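Local coordinates for glucokinase (PDB 3VGL), which probably catalyses the ATP-dependent phosphorylation of D-glucose to glucose 6-phosphate, as a zinc-containing kinase of the ROK family, at residues A[224-227]-A[228-231]. Residues are numbered along the deposited sequence; the frame is centred on the assembly and turned at random.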
loop_
_atom_site.group_PDB
_atom_site.type_symbol
_atom_site.label_atom_id
_atom_site.label_comp_id
_atom_site.label_asym_id
_atom_site.label_seq_id
_atom_site.Cartn_x
_atom_site.Cartn_y
_atom_site.Cartn_z
ATOM N N GLN A 224 -16.977 -24.620 14.842
ATOM C CA GLN A 224 -18.371 -24.980 14.568
ATOM C C GLN A 224 -18.817 -24.530 13.174
ATOM O O GLN A 224 -19.967 -24.743 12.783
ATOM C CB GLN A 224 -19.293 -24.392 15.641
ATOM C CG GLN A 224 -19.140 -25.035 17.017
ATOM C CD GLN A 224 -19.995 -24.373 18.091
ATOM O OE1 GLN A 224 -19.562 -24.218 19.235
ATOM N NE2 GLN A 224 -21.209 -23.975 17.727
ATOM N N GLY A 225 -17.906 -23.899 12.437
ATOM C CA GLY A 225 -18.134 -23.539 11.038
ATOM C C GLY A 225 -18.803 -22.196 10.812
ATOM O O GLY A 225 -19.311 -21.941 9.720
ATOM N N ASP A 226 -18.799 -21.340 11.839
ATOM C CA ASP A 226 -19.340 -19.985 11.732
ATOM C C ASP A 226 -18.585 -19.273 10.611
ATOM O O ASP A 226 -17.357 -19.136 10.691
ATOM C CB ASP A 226 -19.173 -19.245 13.070
ATOM C CG ASP A 226 -19.700 -17.820 13.034
ATOM O OD1 ASP A 226 -20.813 -17.577 13.534
ATOM O OD2 ASP A 226 -18.999 -16.925 12.522
ATOM N N PRO A 227 -19.297 -18.855 9.540
ATOM C CA PRO A 227 -18.621 -18.303 8.355
ATOM C C PRO A 227 -17.798 -17.051 8.637
ATOM O O PRO A 227 -16.702 -16.900 8.078
ATOM C CB PRO A 227 -19.775 -17.967 7.405
ATOM C CG PRO A 227 -20.908 -18.794 7.862
ATOM C CD PRO A 227 -20.756 -18.972 9.337
ATOM N N VAL A 228 -18.323 -16.164 9.480
ATOM C CA VAL A 228 -17.612 -14.926 9.830
ATOM C C VAL A 228 -16.338 -15.260 10.599
ATOM O O VAL A 228 -15.288 -14.649 10.358
ATOM C CB VAL A 228 -18.524 -13.937 10.610
ATOM C CG1 VAL A 228 -17.696 -12.966 11.480
ATOM C CG2 VAL A 228 -19.418 -13.170 9.636
ATOM N N ALA A 229 -16.411 -16.231 11.504
ATOM C CA ALA A 229 -15.221 -16.626 12.262
ATOM C C ALA A 229 -14.180 -17.275 11.344
ATOM O O ALA A 229 -12.992 -16.986 11.444
ATOM C CB ALA A 229 -15.600 -17.548 13.410
ATOM N N VAL A 230 -14.635 -18.151 10.449
ATOM C CA VAL A 230 -13.747 -18.797 9.479
ATOM C C VAL A 230 -13.070 -17.743 8.603
ATOM O O VAL A 230 -11.840 -17.800 8.381
ATOM C CB VAL A 230 -14.521 -19.869 8.649
ATOM C CG1 VAL A 230 -13.683 -20.395 7.482
ATOM C CG2 VAL A 230 -14.958 -21.004 9.561
ATOM N N ASP A 231 -13.849 -16.755 8.148
ATOM C CA ASP A 231 -13.310 -15.666 7.314
ATOM C C ASP A 231 -12.266 -14.805 8.045
ATOM O O ASP A 231 -11.293 -14.320 7.435
ATOM C CB ASP A 231 -14.415 -14.759 6.776
ATOM C CG ASP A 231 -13.949 -13.917 5.598
ATOM O OD1 ASP A 231 -13.351 -14.510 4.669
ATOM O OD2 ASP A 231 -14.163 -12.675 5.603
#
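Asp226 and Ala229 meet in an N-cap: the aspartate carboxylate accepts the backbone N-H of Ala229 at the start of helix 227-251. The bond runs 2.9 Å from Ala229 N to Asp226 OD2, with an N-H...O angle of 154°, and uses the anti lone pair of OD2. With chi1 at 179°, Asp226 CG lies beside its own carbonyl carbon, which turns the carboxylate toward the first backbone N-H groups of the helix. The other oxygen, OD1, accepts from the backbone N of Leu202, so one buried carboxylate ties the helix start to helix 200-204. The negative charge probably also interacts favourably with the positive end of the helix dipole.

This inner side is closely packed. Asp226 CB lies 4.0 Å from Ala229 CB, whose methyl rests on Ile218, Ala221 and Ala222 of helix 215-223, while Val228 is turned against Leu202 and Thr195. The tight link between the two helices begins with Gly225, whose positive phi closes a Schellman motif after helix 215-223; Pro227 then occupies the first helical position, where no backbone N-H is needed. The first helical bonds follow: Asp231 N donates to Pro227 O at 2.9 Å, and Val230 N reaches Asp226 O at 2.9 Å in a nearly straight bond (167°).

The solvent side is looser: Pro227 and Val230 are exposed. The Asp231 carboxylate leads away from the turn, where its OD2 forms a salt bridge with Arg191 NE of helix 181-194. Val230, although exposed, keeps its CG2 3.2 Å from Asp226 O.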